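Local structure of poly-beta-hydroxybuterate polymerase (5T6O) at residues E21-L26 with F73-R78; I47-I52 with N226-N231. The protein probably acts as the acyltransferase that polymerises 3-hydroxybutyryl units from coenzyme A thioesters into polyhydroxybutyrate, without a template, this chain being its catalytic domain. The protein carries 1 engineered substitution. One frame throughout, in Å; residues are numbered along the deposited sequence.

Overall arrangement
Contact 1 lies within the main sheet of the alpha/beta hydrolase fold, pairing strands 23-28 and 72-77; contact 2 sits above one face of that sheet, where the loop following strand 40-43 meets the end of helix 220-227. Their centres are about 13 Å apart. Tyr-50, in segment 47-52, joins that loop to the sheet of contact 1 without touching 226-231. The Tyr-50 ring packs on the sheet, with CD1 3.4 Å from Leu-74 CD2 and CD2 3.4 Å from Ser-76 OG, while its OH lies 3.4 Å from Leu-26 CD1. In this fold the loop after strand 40-43 commonly borders the active site, and the nucleophile elbow is expected after strand 113-118, two strands along from 72-77.

Contact 1 of 2, residues E21-L26 with F73-R78; sequences EYFQLL and FLVSWR
An antiparallel step at the edge of the parallel core of the alpha/beta hydrolase sheet is made here: Phe-23 to Leu-26 pair with Leu-74 to Trp-77, joining strand 23-28 to strand 72-77, whose other neighbour is the parallel strand 40-43. Gln-24 with Ser-76 and Leu-26 with Leu-74 are the hydrogen-bonded pairs; each exchanges two backbone bonds, as in Gln-24 N to Ser-76 O at 2.8 Å. Phe-23 with Trp-77 and Leu-25 with Val-75 are non-hydrogen-bonded pairs, and their side chains share the face covered by helix 89-108. There Val-75 CG1 does double duty: it lies 3.8 Å from Phe-23 CD2 and also sits over the centre of one face of the Trp-77 ring, 3.8 Å above its plane. Phe-23 CG stands between its backbone N and carbonyl carbon (chi1 78°), which turns the ring, through CD2, toward this methyl. Leu-25 CD2 touches Phe-73 CD1 at 3.9 Å. On the reverse face Leu-26 and Leu-74 run side by side, CD1 to CD2 4.1 Å. Nearby one water donates to Gln-24 OE1 and accepts from Ser-76 OG (2.7 Å); Glu-19 and Glu-378 take the amide nitrogen of Gln-24. Beyond the strands, Arg-78 N bonds Tyr-22 O, and the arginine chain bends at chi2 (99°) to lie alongside Glu-21. Arg-78 NH1 meets Glu-21 O at 2.9 Å, almost in the guanidinium plane and on a carbonyl lone pair, and makes a salt bridge with Glu-21 OE1, also 2.9 Å away, from above the carboxylate plane. Asp-81 makes a second one with Arg-78 NH2. The chemistry changes along the pairing: apolar side chains cover the buried strands and paired amides satisfy their backbones, whereas at the more exposed end one guanidinium nitrogen holds both backbone and carboxylate of Glu-21.

Contact 2 of 2, residues I47-I52 with N226-N231; sequences INKYYI and NGDATN
The backbones of Asn-48 and Thr-230 approach to 5.1 Å between CA atoms, where the loop after strand 40-43 passes the link from helix 220-227 to strand 230-233, which bends in an inverse gamma turn centred on Asp-228. The Asp-228 carboxylate points into the loop and divides its oxygens between two side chains. Lys-49, extended beyond CG, comes across it at about a right angle and makes a salt bridge, its NZ 2.9 Å from Asp-228 OD1, on the syn side but 31° out of the carboxylate plane. Tyr-51 OH donates to the anti lone pair of Asp-228 OD2 at 2.7 Å; that oxygen lies at the edge of the tyrosine ring, whose plane is turned 46° from the carboxylate. Two bonds therefore fix the rotation of the acid, while the ammonium group also serves Val-385 O and Ala-387 O near the C-terminus. A water adds a third link, accepting from Lys-49 N and donating to Asp-228 O (2.7 Å). Thr-230 closes the other end: its CG2 rests 3.5 Å from Lys-49 CG, and its OG1, set between its backbone N and carbonyl carbon (chi1 57°), faces Asn-48 N and receives a weak, bent bond at 3.0 Å, besides bonding Cys-46 O. Trp-225, from helix 220-227, meets the loop: its NE1 bonds Lys-49 O and its ring meets Tyr-51 edge to face. In alpha/beta hydrolases the loop after strand 40-43 often supplies part of the oxyanion hole, and 226-231 belongs to the insertion between strands 140-146 and 272-277, the usual site of a cap over the sheet.

Contact 1 of 2, residues E21-L26 with F73-R78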
# COMPACT_ATOMS: atom_id res chain seq x y z
N GLU A 21 3.19 1.07 44.77
CA GLU A 21 4.46 0.95 44.06
C GLU A 21 4.30 1.21 42.58
O GLU A 21 5.26 1.61 41.92
CB GLU A 21 5.07 -0.44 44.29
CG GLU A 21 5.57 -0.66 45.72
CD GLU A 21 6.59 0.39 46.15
OE1 GLU A 21 7.51 0.68 45.35
OE2 GLU A 21 6.47 0.92 47.27
N TYR A 22 3.09 1.02 42.04
CA TYR A 22 2.87 1.04 40.61
C TYR A 22 2.35 2.37 40.09
O TYR A 22 2.57 2.69 38.92
CB TYR A 22 1.88 -0.06 40.22
CG TYR A 22 2.40 -1.44 40.49
CD1 TYR A 22 2.28 -2.03 41.75
CD2 TYR A 22 3.04 -2.18 39.48
CE1 TYR A 22 2.77 -3.30 42.01
CE2 TYR A 22 3.54 -3.46 39.74
CZ TYR A 22 3.40 -4.01 40.99
OH TYR A 22 3.89 -5.27 41.23
N PHE A 23 1.64 3.15 40.90
CA PHE A 23 1.02 4.35 40.36
C PHE A 23 0.55 5.26 41.49
O PHE A 23 0.49 4.87 42.66
CB PHE A 23 -0.17 4.00 39.46
CG PHE A 23 -1.41 3.62 40.21
CD1 PHE A 23 -1.49 2.41 40.88
CD2 PHE A 23 -2.52 4.46 40.22
CE1 PHE A 23 -2.64 2.06 41.57
CE2 PHE A 23 -3.67 4.12 40.90
CZ PHE A 23 -3.74 2.92 41.57
N GLN A 24 0.24 6.50 41.11
CA GLN A 24 -0.50 7.45 41.93
C GLN A 24 -1.85 7.72 41.29
O GLN A 24 -1.95 7.90 40.07
CB GLN A 24 0.26 8.77 42.08
CG GLN A 24 1.51 8.67 42.91
CD GLN A 24 2.21 9.99 43.06
OE1 GLN A 24 2.48 10.68 42.07
NE2 GLN A 24 2.49 10.37 44.32
N LEU A 25 -2.91 7.76 42.10
CA LEU A 25 -4.22 8.14 41.60
C LEU A 25 -4.40 9.64 41.79
O LEU A 25 -4.34 10.13 42.92
CB LEU A 25 -5.34 7.39 42.32
CG LEU A 25 -6.71 7.60 41.65
CD1 LEU A 25 -6.75 6.96 40.27
CD2 LEU A 25 -7.82 7.03 42.54
N LEU A 26 -4.57 10.37 40.69
CA LEU A 26 -4.89 11.79 40.78
C LEU A 26 -6.40 12.00 40.74
O LEU A 26 -7.12 11.26 40.07
CB LEU A 26 -4.26 12.58 39.63
CG LEU A 26 -2.77 12.38 39.34
CD1 LEU A 26 -2.27 13.40 38.30
CD2 LEU A 26 -1.95 12.45 40.59
N PHE A 73 -10.60 11.16 37.64
CA PHE A 73 -9.48 10.50 38.29
C PHE A 73 -8.52 10.02 37.21
O PHE A 73 -8.94 9.79 36.06
CB PHE A 73 -9.94 9.28 39.11
CG PHE A 73 -10.82 9.62 40.28
CD1 PHE A 73 -10.27 9.83 41.54
CD2 PHE A 73 -12.20 9.62 40.14
CE1 PHE A 73 -11.09 10.09 42.63
CE2 PHE A 73 -13.03 9.89 41.24
CZ PHE A 73 -12.46 10.13 42.49
N LEU A 74 -7.24 9.89 37.55
CA LEU A 74 -6.27 9.53 36.52
C LEU A 74 -5.14 8.72 37.12
O LEU A 74 -4.65 9.02 38.22
CB LEU A 74 -5.72 10.79 35.81
CG LEU A 74 -4.63 10.62 34.74
CD1 LEU A 74 -4.80 11.69 33.65
CD2 LEU A 74 -3.22 10.71 35.37
N VAL A 75 -4.71 7.71 36.38
CA VAL A 75 -3.59 6.86 36.76
C VAL A 75 -2.28 7.50 36.29
O VAL A 75 -2.03 7.60 35.08
CB VAL A 75 -3.75 5.46 36.16
CG1 VAL A 75 -2.51 4.62 36.41
CG2 VAL A 75 -5.01 4.80 36.72
N SER A 76 -1.44 7.93 37.23
CA SER A 76 -0.10 8.42 36.93
C SER A 76 0.89 7.31 37.28
O SER A 76 1.12 7.03 38.46
CB SER A 76 0.22 9.70 37.70
OG SER A 76 1.55 10.10 37.46
N TRP A 77 1.47 6.68 36.26
CA TRP A 77 2.27 5.48 36.47
C TRP A 77 3.60 5.81 37.12
O TRP A 77 4.24 6.82 36.82
CB TRP A 77 2.55 4.79 35.13
CG TRP A 77 1.33 4.32 34.42
CD1 TRP A 77 0.62 4.97 33.44
CD2 TRP A 77 0.69 3.06 34.60
NE1 TRP A 77 -0.42 4.18 33.01
CE2 TRP A 77 -0.40 3.00 33.71
CE3 TRP A 77 0.94 1.97 35.44
CZ2 TRP A 77 -1.25 1.90 33.64
CZ3 TRP A 77 0.11 0.87 35.36
CH2 TRP A 77 -0.97 0.84 34.47
N ARG A 78 4.04 4.92 38.01
CA ARG A 78 5.42 4.94 38.46
C ARG A 78 6.35 4.78 37.27
O ARG A 78 6.03 4.07 36.31
CB ARG A 78 5.64 3.80 39.47
CG ARG A 78 7.06 3.70 40.01
CD ARG A 78 7.15 4.34 41.36
NE ARG A 78 8.47 4.14 41.95
CZ ARG A 78 8.81 3.08 42.68
NH1 ARG A 78 7.93 2.12 42.92
NH2 ARG A 78 10.04 2.99 43.19
O HOH W 1 2.64 11.64 39.44

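Contact 2 of 2, residues I47-I52 with N226-N231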
# COMPACT_ATOMS: atom_id res chain seq x y z
N ILE A 47 3.78 3.75 28.44
CA ILE A 47 4.82 4.09 27.47
C ILE A 47 4.75 5.61 27.28
O ILE A 47 3.74 6.13 26.81
CB ILE A 47 4.59 3.33 26.16
CG1 ILE A 47 4.75 1.82 26.42
CG2 ILE A 47 5.49 3.84 25.05
CD1 ILE A 47 4.23 0.92 25.29
N ASN A 48 5.83 6.32 27.65
CA ASN A 48 5.78 7.74 28.02
C ASN A 48 4.80 7.96 29.17
O ASN A 48 4.26 7.01 29.75
CB ASN A 48 5.44 8.64 26.83
CG ASN A 48 6.59 8.77 25.85
OD1 ASN A 48 7.74 9.04 26.24
ND2 ASN A 48 6.30 8.56 24.59
N LYS A 49 4.57 9.22 29.54
CA LYS A 49 3.82 9.53 30.75
C LYS A 49 2.44 10.08 30.44
O LYS A 49 2.10 10.41 29.30
CB LYS A 49 4.61 10.53 31.61
CG LYS A 49 5.92 9.90 32.12
CD LYS A 49 6.85 10.95 32.68
CE LYS A 49 8.15 10.30 33.15
NZ LYS A 49 9.01 11.33 33.81
N TYR A 50 1.62 10.20 31.50
CA TYR A 50 0.19 10.46 31.31
C TYR A 50 -0.10 11.82 30.70
O TYR A 50 -1.18 11.99 30.11
CB TYR A 50 -0.55 10.35 32.64
CG TYR A 50 -0.45 11.57 33.54
CD1 TYR A 50 -1.30 12.67 33.36
CD2 TYR A 50 0.46 11.62 34.58
CE1 TYR A 50 -1.21 13.78 34.17
CE2 TYR A 50 0.56 12.72 35.40
CZ TYR A 50 -0.29 13.80 35.20
OH TYR A 50 -0.20 14.88 36.03
N TYR A 51 0.79 12.79 30.85
CA TYR A 51 0.41 14.18 30.67
C TYR A 51 0.26 14.58 29.21
O TYR A 51 -0.06 15.74 28.94
CB TYR A 51 1.40 15.10 31.38
CG TYR A 51 2.83 15.05 30.89
CD1 TYR A 51 3.24 15.83 29.81
CD2 TYR A 51 3.79 14.29 31.56
CE1 TYR A 51 4.55 15.81 29.38
CE2 TYR A 51 5.11 14.27 31.13
CZ TYR A 51 5.48 15.03 30.04
OH TYR A 51 6.78 15.01 29.59
N ILE A 52 0.44 13.65 28.27
CA ILE A 52 -0.10 13.89 26.93
C ILE A 52 -1.59 14.21 27.02
O ILE A 52 -2.12 14.95 26.19
CB ILE A 52 0.17 12.69 25.99
CG1 ILE A 52 -0.17 13.03 24.53
CG2 ILE A 52 -0.62 11.45 26.44
CD1 ILE A 52 0.53 14.26 24.01
N ASN A 226 7.35 13.06 24.23
CA ASN A 226 7.92 11.82 23.70
C ASN A 226 9.32 11.58 24.23
O ASN A 226 9.71 10.43 24.44
CB ASN A 226 7.93 11.86 22.17
CG ASN A 226 8.41 10.57 21.57
OD1 ASN A 226 7.67 9.58 21.53
ND2 ASN A 226 9.64 10.56 21.08
N GLY A 227 10.09 12.64 24.44
CA GLY A 227 11.46 12.50 24.94
C GLY A 227 11.56 12.19 26.41
O GLY A 227 12.62 11.78 26.87
N ASP A 228 10.46 12.39 27.14
CA ASP A 228 10.37 12.12 28.58
C ASP A 228 10.06 10.63 28.73
O ASP A 228 8.92 10.19 28.94
CB ASP A 228 9.30 13.03 29.19
CG ASP A 228 9.31 13.05 30.71
OD1 ASP A 228 10.10 12.32 31.33
OD2 ASP A 228 8.50 13.82 31.28
N ALA A 229 11.10 9.81 28.58
CA ALA A 229 10.89 8.38 28.36
C ALA A 229 10.57 7.65 29.67
O ALA A 229 10.87 8.11 30.77
CB ALA A 229 12.13 7.75 27.72
N THR A 230 9.93 6.49 29.53
CA THR A 230 9.61 5.67 30.68
C THR A 230 10.29 4.31 30.54
O THR A 230 10.58 3.87 29.43
CB THR A 230 8.10 5.49 30.85
OG1 THR A 230 7.55 4.92 29.65
CG2 THR A 230 7.46 6.86 31.13
N ASN A 231 10.55 3.68 31.67
CA ASN A 231 11.09 2.32 31.68
C ASN A 231 9.97 1.31 31.66
O ASN A 231 8.95 1.48 32.34
CB ASN A 231 11.96 2.08 32.91
CG ASN A 231 13.28 2.80 32.84
OD1 ASN A 231 13.91 2.86 31.78
ND2 ASN A 231 13.70 3.38 33.96
O HOH W 2 6.40 11.19 28.81